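Local coordinates for protein glucose-6-phosphate isomerase (Plasmodium falciparum, PDB 3QKI) that probably interconverts alpha-D-glucose 6-phosphate and beta-D-fructose 6-phosphate, an early step of glycolysis, at residues S389-K402 / H412-G424. Numbering follows the deposited sequence.
Sequences SAHIQQLSMESNGK and HYNTCQVYFGEPG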
ATOM      1  N   SER A 389      -5.611  -5.068   2.022  1.00 11.26           N
ATOM      2  CA  SER A 389      -5.592  -3.628   2.366  1.00 12.17           C
ATOM      3  C   SER A 389      -5.979  -2.737   1.167  1.00 16.87           C
ATOM      4  O   SER A 389      -6.763  -1.800   1.347  1.00 18.01           O
ATOM      5  CB  SER A 389      -4.194  -3.245   2.856  1.00 16.28           C
ATOM      6  OG  SER A 389      -4.067  -1.878   3.189  1.00 32.14           O
ATOM      7  N   ALA A 390      -5.437  -3.017  -0.040  1.00 13.37           N
ATOM      8  CA  ALA A 390      -5.734  -2.246  -1.254  1.00 13.31           C
ATOM      9  C   ALA A 390      -7.223  -2.341  -1.587  1.00 16.19           C
ATOM     10  O   ALA A 390      -7.815  -1.344  -1.997  1.00 16.74           O
ATOM     11  CB  ALA A 390      -4.884  -2.735  -2.423  1.00 14.40           C
ATOM     12  N   HIS A 391      -7.832  -3.525  -1.405  1.00 12.36           N
ATOM     13  CA  HIS A 391      -9.277  -3.697  -1.618  1.00 12.48           C
ATOM     14  C   HIS A 391     -10.072  -2.936  -0.520  1.00 15.35           C
ATOM     15  O   HIS A 391     -10.970  -2.161  -0.864  1.00 13.28           O
ATOM     16  CB  HIS A 391      -9.695  -5.191  -1.630  1.00 12.96           C
ATOM     17  CG  HIS A 391     -11.191  -5.361  -1.683  1.00 16.00           C
ATOM     18  ND1 HIS A 391     -11.959  -4.714  -2.650  1.00 17.81           N
ATOM     19  CD2 HIS A 391     -12.016  -6.038  -0.855  1.00 18.04           C
ATOM     20  CE1 HIS A 391     -13.210  -5.071  -2.412  1.00 17.82           C
ATOM     21  NE2 HIS A 391     -13.298  -5.855  -1.338  1.00 18.04           N
ATOM     22  N   ILE A 392      -9.724  -3.134   0.767  1.00 13.51           N
ATOM     23  CA  ILE A 392     -10.368  -2.438   1.894  1.00 13.08           C
ATOM     24  C   ILE A 392     -10.296  -0.911   1.740  1.00 15.85           C
ATOM     25  O   ILE A 392     -11.273  -0.242   2.044  1.00 16.49           O
ATOM     26  CB  ILE A 392      -9.899  -2.962   3.293  1.00 15.39           C
ATOM     27  CG1 ILE A 392     -10.198  -4.467   3.433  1.00 14.65           C
ATOM     28  CG2 ILE A 392     -10.523  -2.163   4.463  1.00 16.26           C
ATOM     29  CD1 ILE A 392     -11.677  -4.907   3.059  1.00 13.35           C
ATOM     30  N   GLN A 393      -9.196  -0.382   1.195  1.00 11.62           N
ATOM     31  CA  GLN A 393      -9.032   1.054   0.901  1.00 10.67           C
ATOM     32  C   GLN A 393     -10.127   1.576   0.009  1.00 14.39           C
ATOM     33  O   GLN A 393     -10.742   2.572   0.377  1.00 14.99           O
ATOM     34  CB  GLN A 393      -7.694   1.315   0.217  1.00 12.00           C
ATOM     35  CG  GLN A 393      -6.656   1.788   1.135  1.00 16.13           C
ATOM     36  CD  GLN A 393      -5.407   2.169   0.373  1.00 25.21           C
ATOM     37  OE1 GLN A 393      -5.225   1.846  -0.811  1.00 14.65           O
ATOM     38  NE2 GLN A 393      -4.522   2.879   1.048  1.00 14.50           N
ATOM     39  N   GLN A 394     -10.408   0.914  -1.163  1.00 10.72           N
ATOM     40  CA  GLN A 394     -11.509   1.360  -2.022  1.00 10.27           C
ATOM     41  C   GLN A 394     -12.871   1.133  -1.347  1.00 14.98           C
ATOM     42  O   GLN A 394     -13.687   2.060  -1.297  1.00 16.16           O
ATOM     43  CB  GLN A 394     -11.499   0.709  -3.413  1.00 11.18           C
ATOM     44  CG  GLN A 394     -12.762   1.133  -4.207  1.00 16.06           C
ATOM     45  CD  GLN A 394     -12.935   0.513  -5.544  1.00 29.47           C
ATOM     46  OE1 GLN A 394     -12.582  -0.624  -5.760  1.00 27.64           O
ATOM     47  NE2 GLN A 394     -13.509   1.261  -6.476  1.00 25.09           N
ATOM     48  N   LEU A 395     -13.115  -0.089  -0.834  1.00  9.64           N
ATOM     49  CA  LEU A 395     -14.371  -0.464  -0.193  1.00  9.39           C
ATOM     50  C   LEU A 395     -14.768   0.552   0.877  1.00 15.07           C
ATOM     51  O   LEU A 395     -15.893   1.027   0.866  1.00 13.76           O
ATOM     52  CB  LEU A 395     -14.289  -1.891   0.387  1.00  9.67           C
ATOM     53  CG  LEU A 395     -15.529  -2.389   1.177  1.00 15.84           C
ATOM     54  CD1 LEU A 395     -16.760  -2.490   0.289  1.00 17.03           C
ATOM     55  CD2 LEU A 395     -15.257  -3.732   1.813  1.00 16.48           C
ATOM     56  N   SER A 396     -13.821   0.941   1.746  1.00 11.13           N
ATOM     57  CA  SER A 396     -14.083   1.901   2.819  1.00  9.79           C
ATOM     58  C   SER A 396     -14.131   3.338   2.321  1.00 13.12           C
ATOM     59  O   SER A 396     -15.124   4.026   2.530  1.00 11.82           O
ATOM     60  CB  SER A 396     -13.007   1.782   3.897  1.00 13.08           C
ATOM     61  OG  SER A 396     -12.969   0.437   4.351  1.00 28.78           O
ATOM     62  N   MET A 397     -13.020   3.802   1.717  1.00 10.15           N
ATOM     63  CA  MET A 397     -12.829   5.183   1.317  1.00  8.77           C
ATOM     64  C   MET A 397     -13.757   5.696   0.241  1.00 12.17           C
ATOM     65  O   MET A 397     -14.208   6.839   0.325  1.00 11.40           O
ATOM     66  CB  MET A 397     -11.357   5.470   1.013  1.00 10.34           C
ATOM     67  CG  MET A 397     -10.476   5.258   2.239  1.00 13.32           C
ATOM     68  SD  MET A 397      -8.720   5.348   1.965  1.00 15.65           S
ATOM     69  CE  MET A 397      -8.469   7.127   1.742  1.00 11.78           C
ATOM     70  N   GLU A 398     -14.039   4.878  -0.771  1.00  9.58           N
ATOM     71  CA  GLU A 398     -14.941   5.303  -1.835  1.00  8.73           C
ATOM     72  C   GLU A 398     -16.389   5.245  -1.369  1.00 10.70           C
ATOM     73  O   GLU A 398     -17.208   6.042  -1.809  1.00 13.08           O
ATOM     74  CB  GLU A 398     -14.663   4.529  -3.129  1.00 10.29           C
ATOM     75  CG  GLU A 398     -15.379   5.098  -4.337  1.00 19.43           C
ATOM     76  CD  GLU A 398     -15.118   4.331  -5.611  1.00 41.64           C
ATOM     77  OE1 GLU A 398     -15.602   3.182  -5.726  1.00 30.45           O
ATOM     78  OE2 GLU A 398     -14.415   4.875  -6.493  1.00 45.37           O
ATOM     79  N   SER A 399     -16.714   4.341  -0.443  1.00 10.05           N
ATOM     80  CA  SER A 399     -18.091   4.267   0.037  1.00  9.64           C
ATOM     81  C   SER A 399     -18.341   5.402   1.008  1.00 12.40           C
ATOM     82  O   SER A 399     -19.320   6.104   0.885  1.00 11.81           O
ATOM     83  CB  SER A 399     -18.364   2.950   0.783  1.00 11.47           C
ATOM     84  OG  SER A 399     -18.280   1.779  -0.010  1.00 15.30           O
ATOM     85  N   ASN A 400     -17.450   5.565   1.995  1.00 11.52           N
ATOM     86  CA  ASN A 400     -17.688   6.467   3.103  1.00 10.20           C
ATOM     87  C   ASN A 400     -16.943   7.807   3.142  1.00 14.93           C
ATOM     88  O   ASN A 400     -17.128   8.554   4.097  1.00 15.39           O
ATOM     89  CB  ASN A 400     -17.646   5.679   4.435  1.00  9.01           C
ATOM     90  CG  ASN A 400     -18.717   4.621   4.572  1.00 17.36           C
ATOM     91  OD1 ASN A 400     -19.648   4.495   3.754  1.00 15.39           O
ATOM     92  ND2 ASN A 400     -18.598   3.800   5.584  1.00  9.46           N
ATOM     93  N   GLY A 401     -16.146   8.104   2.121  1.00 11.56           N
ATOM     94  CA  GLY A 401     -15.401   9.367   2.001  1.00 12.02           C
ATOM     95  C   GLY A 401     -16.314  10.396   1.358  1.00 16.90           C
ATOM     96  O   GLY A 401     -16.196  10.708   0.174  1.00 16.23           O
ATOM     97  N   LYS A 402     -17.309  10.841   2.122  1.00 16.05           N
ATOM     98  CA  LYS A 402     -18.395  11.736   1.674  1.00 14.92           C
ATOM     99  C   LYS A 402     -18.491  12.956   2.587  1.00 18.36           C
ATOM    100  O   LYS A 402     -17.939  12.945   3.684  1.00 15.06           O
ATOM    101  CB  LYS A 402     -19.745  10.958   1.693  1.00 17.09           C
ATOM    102  CG  LYS A 402     -19.763   9.664   0.878  1.00 17.51           C
ATOM    103  CD  LYS A 402     -19.801   9.926  -0.642  1.00 14.15           C
ATOM    104  CE  LYS A 402     -19.384   8.718  -1.473  1.00 10.98           C
ATOM    105  NZ  LYS A 402     -20.279   7.545  -1.304  1.00  9.90           N
ATOM    106  N   HIS A 412     -20.051  18.524   8.385  1.00 22.72           N
ATOM    107  CA  HIS A 412     -18.696  18.922   8.776  1.00 25.04           C
ATOM    108  C   HIS A 412     -18.025  17.926   9.714  1.00 23.14           C
ATOM    109  O   HIS A 412     -16.835  18.078  10.002  1.00 22.41           O
ATOM    110  CB  HIS A 412     -18.697  20.362   9.333  1.00 28.65           C
ATOM    111  CG  HIS A 412     -19.314  21.320   8.362  1.00 35.17           C
ATOM    112  ND1 HIS A 412     -18.578  21.849   7.294  1.00 38.67           N
ATOM    113  CD2 HIS A 412     -20.611  21.707   8.239  1.00 38.78           C
ATOM    114  CE1 HIS A 412     -19.441  22.579   6.596  1.00 38.91           C
ATOM    115  NE2 HIS A 412     -20.680  22.517   7.119  1.00 39.15           N
ATOM    116  N   TYR A 413     -18.772  16.912  10.175  1.00 14.84           N
ATOM    117  CA  TYR A 413     -18.211  15.906  11.064  1.00 13.83           C
ATOM    118  C   TYR A 413     -17.378  14.893  10.258  1.00 17.08           C
ATOM    119  O   TYR A 413     -17.402  14.889   9.015  1.00 14.20           O
ATOM    120  CB  TYR A 413     -19.293  15.215  11.921  1.00 14.05           C
ATOM    121  CG  TYR A 413     -20.455  14.629  11.142  1.00 14.77           C
ATOM    122  CD1 TYR A 413     -20.348  13.392  10.509  1.00 15.22           C
ATOM    123  CD2 TYR A 413     -21.692  15.273  11.108  1.00 15.77           C
ATOM    124  CE1 TYR A 413     -21.426  12.831   9.823  1.00 14.34           C
ATOM    125  CE2 TYR A 413     -22.789  14.703  10.457  1.00 16.60           C
ATOM    126  CZ  TYR A 413     -22.639  13.503   9.781  1.00 19.93           C
ATOM    127  OH  TYR A 413     -23.714  12.934   9.149  1.00 18.87           O
ATOM    128  N   ASN A 414     -16.626  14.051  10.972  1.00 14.17           N
ATOM    129  CA  ASN A 414     -15.758  13.053  10.372  1.00 13.74           C
ATOM    130  C   ASN A 414     -16.521  11.993   9.601  1.00 19.00           C
ATOM    131  O   ASN A 414     -17.520  11.476  10.086  1.00 18.62           O
ATOM    132  CB  ASN A 414     -14.886  12.374  11.440  1.00 11.04           C
ATOM    133  CG  ASN A 414     -13.831  13.264  12.039  1.00 16.40           C
ATOM    134  OD1 ASN A 414     -13.586  14.376  11.582  1.00 19.07           O
ATOM    135  ND2 ASN A 414     -13.182  12.779  13.086  1.00 14.74           N
ATOM    136  N   THR A 415     -16.034  11.673   8.398  1.00 14.23           N
ATOM    137  CA  THR A 415     -16.561  10.553   7.640  1.00 13.96           C
ATOM    138  C   THR A 415     -15.483   9.480   7.611  1.00 16.93           C
ATOM    139  O   THR A 415     -14.826   9.280   8.648  1.00 15.90           O
ATOM    140  CB  THR A 415     -17.334  10.940   6.377  1.00 15.02           C
ATOM    141  OG1 THR A 415     -16.453  11.602   5.450  1.00 12.96           O
ATOM    142  CG2 THR A 415     -18.571  11.813   6.699  1.00 14.74           C
ATOM    143  N   CYS A 416     -15.292   8.781   6.479  1.00 14.06           N
ATOM    144  CA  CYS A 416     -14.324   7.677   6.448  1.00 13.43           C
ATOM    145  C   CYS A 416     -12.907   8.073   6.795  1.00 14.36           C
ATOM    146  O   CYS A 416     -12.408   9.104   6.331  1.00 12.51           O
ATOM    147  CB  CYS A 416     -14.363   6.928   5.127  1.00 12.93           C
ATOM    148  SG  CYS A 416     -13.521   5.342   5.185  1.00 16.26           S
ATOM    149  N   GLN A 417     -12.253   7.207   7.576  1.00 11.29           N
ATOM    150  CA  GLN A 417     -10.843   7.345   7.925  1.00 10.21           C
ATOM    151  C   GLN A 417      -9.973   7.068   6.688  1.00 13.56           C
ATOM    152  O   GLN A 417     -10.450   6.493   5.700  1.00 12.63           O
ATOM    153  CB  GLN A 417     -10.457   6.311   9.003  1.00 11.78           C
ATOM    154  CG  GLN A 417     -11.119   6.516  10.360  1.00 16.17           C
ATOM    155  CD  GLN A 417     -12.270   5.562  10.540  1.00 19.52           C
ATOM    156  OE1 GLN A 417     -13.107   5.403   9.658  1.00 16.57           O
ATOM    157  NE2 GLN A 417     -12.323   4.894  11.697  1.00 10.18           N
ATOM    158  N   VAL A 418      -8.691   7.436   6.762  1.00 12.44           N
ATOM    159  CA  VAL A 418      -7.715   7.067   5.737  1.00 12.02           C
ATOM    160  C   VAL A 418      -7.311   5.627   6.115  1.00 16.36           C
ATOM    161  O   VAL A 418      -6.911   5.379   7.248  1.00 12.98           O
ATOM    162  CB  VAL A 418      -6.484   7.990   5.719  1.00 15.33           C
ATOM    163  CG1 VAL A 418      -5.361   7.362   4.916  1.00 14.97           C
ATOM    164  CG2 VAL A 418      -6.839   9.360   5.158  1.00 14.33           C
ATOM    165  N   TYR A 419      -7.464   4.686   5.185  1.00 14.58           N
ATOM    166  CA  TYR A 419      -7.086   3.291   5.399  1.00 12.75           C
ATOM    167  C   TYR A 419      -5.760   3.037   4.717  1.00 16.91           C
ATOM    168  O   TYR A 419      -5.530   3.512   3.599  1.00 14.91           O
ATOM    169  CB  TYR A 419      -8.137   2.355   4.798  1.00 12.27           C
ATOM    170  CG  TYR A 419      -9.316   2.093   5.687  1.00 11.28           C
ATOM    171  CD1 TYR A 419      -9.497   0.852   6.286  1.00 13.00           C
ATOM    172  CD2 TYR A 419     -10.279   3.078   5.912  1.00 10.54           C
ATOM    173  CE1 TYR A 419     -10.616   0.589   7.079  1.00 17.27           C
ATOM    174  CE2 TYR A 419     -11.368   2.845   6.756  1.00 10.46           C
ATOM    175  CZ  TYR A 419     -11.546   1.591   7.313  1.00 18.18           C
ATOM    176  OH  TYR A 419     -12.650   1.344   8.097  1.00 18.56           O
ATOM    177  N   PHE A 420      -4.887   2.277   5.386  1.00 13.04           N
ATOM    178  CA  PHE A 420      -3.590   1.914   4.833  1.00 12.03           C
ATOM    179  C   PHE A 420      -3.108   0.650   5.542  1.00 17.91           C
ATOM    180  O   PHE A 420      -3.755   0.159   6.477  1.00 17.65           O
ATOM    181  CB  PHE A 420      -2.574   3.079   4.981  1.00 11.34           C
ATOM    182  CG  PHE A 420      -2.024   3.247   6.380  1.00 12.20           C
ATOM    183  CD1 PHE A 420      -0.737   2.804   6.702  1.00 14.09           C
ATOM    184  CD2 PHE A 420      -2.804   3.806   7.393  1.00 13.40           C
ATOM    185  CE1 PHE A 420      -0.236   2.946   8.001  1.00 14.05           C
ATOM    186  CE2 PHE A 420      -2.308   3.940   8.693  1.00 14.07           C
ATOM    187  CZ  PHE A 420      -1.024   3.521   8.985  1.00 12.82           C
ATOM    188  N   GLY A 421      -1.977   0.136   5.104  1.00 15.47           N
ATOM    189  CA  GLY A 421      -1.399  -1.030   5.738  1.00 16.23           C
ATOM    190  C   GLY A 421      -0.562  -1.892   4.834  1.00 20.28           C
ATOM    191  O   GLY A 421      -0.597  -1.764   3.607  1.00 19.50           O
ATOM    192  N   GLU A 422       0.185  -2.781   5.475  1.00 16.41           N
ATOM    193  CA  GLU A 422       1.030  -3.803   4.877  1.00 15.12           C
ATOM    194  C   GLU A 422       0.908  -5.023   5.769  1.00 17.63           C
ATOM    195  O   GLU A 422       0.688  -4.865   6.974  1.00 16.49           O
ATOM    196  CB  GLU A 422       2.507  -3.351   4.841  1.00 15.49           C
ATOM    197  CG  GLU A 422       2.830  -2.365   3.715  1.00 24.41           C
ATOM    198  CD  GLU A 422       2.495  -2.768   2.285  1.00 44.39           C
ATOM    199  OE1 GLU A 422       2.535  -3.976   1.951  1.00 38.70           O
ATOM    200  OE2 GLU A 422       2.243  -1.849   1.477  1.00 41.65           O
ATOM    201  N   PRO A 423       1.057  -6.250   5.218  1.00 13.38           N
ATOM    202  CA  PRO A 423       0.969  -7.444   6.081  1.00 13.35           C
ATOM    203  C   PRO A 423       2.060  -7.471   7.145  1.00 15.52           C
ATOM    204  O   PRO A 423       3.141  -6.962   6.909  1.00 13.61           O
ATOM    205  CB  PRO A 423       1.170  -8.622   5.124  1.00 15.18           C
ATOM    206  CG  PRO A 423       1.048  -8.077   3.781  1.00 19.90           C
ATOM    207  CD  PRO A 423       1.300  -6.603   3.805  1.00 14.99           C
ATOM    208  N   GLY A 424       1.741  -8.003   8.318  1.00 13.13           N
ATOM    209  CA  GLY A 424       2.730  -8.198   9.365  1.00 12.53           C
ATOM    210  C   GLY A 424       3.560  -9.428   8.997  1.00 16.98           C
ATOM    211  O   GLY A 424       3.027 -10.369   8.385  1.00 14.20           O
TER
HETATM  212  O   HOH W   1      -2.462  -0.754   1.522  1.00 24.86           O
HETATM  213  O   HOH W   2     -13.414  -1.143   6.808  1.00 41.12           O
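Ser389 meets Gly421 through a water, which lies 2.6 Å from Ser389 OG and donates to Gly421 O. One turn on, Ile392 lays CG2 obliquely against the Tyr419 ring, 3.7 Å from CD1. Gln393, extended beyond CG, runs past Tyr419 CB and gives a nearly straight hydrogen bond from NE2 to Tyr419 O (2.8 Å, 163°); the acceptor lies in the plane of the Gln393 amide, whose rotation the bond helps to fix. Ser396 sits over one face of the Tyr419 ring, its CB making a CH-pi contact 3.7 Å from the centroid. With OG beside its own backbone N (chi1 -56°), Ser396 OG also donates to Ile392 O, which takes Ser396 N from the opposite face of its plane, and a second water donates to both Ser396 OG and Tyr419 OH. Met397, CG beside its backbone N (chi1 -62°) and chi2 extended, sets SD as acceptor of a straight but weak 3.5 Å hydrogen bond from Tyr419 N; the bend at chi3 swings CE toward Val418, while CG lies near the sulfur of Cys416. Where the helix ends, Asn400 O accepts from Cys416 N at 3.0 Å, the donor standing above the carbonyl plane; the Asn400 amide itself turns to Ser548 and Ile537. Gly401 centres an inverse gamma turn, beyond which Thr415 OG1 donates to Lys402 O at 2.7 Å, in the carbonyl plane. Residues 389-400 of the helix thus run nearly antiparallel to strand 418-420, the outermost strand of the mixed sheet within this chain, hydrogen-bonded to strand 375-380, and carry Gln394 and Glu398 of the fructose 6-phosphate site on surfaces turned from the strand: the beta-alpha-beta crossover of a phosphoglucose isomerase SIS domain.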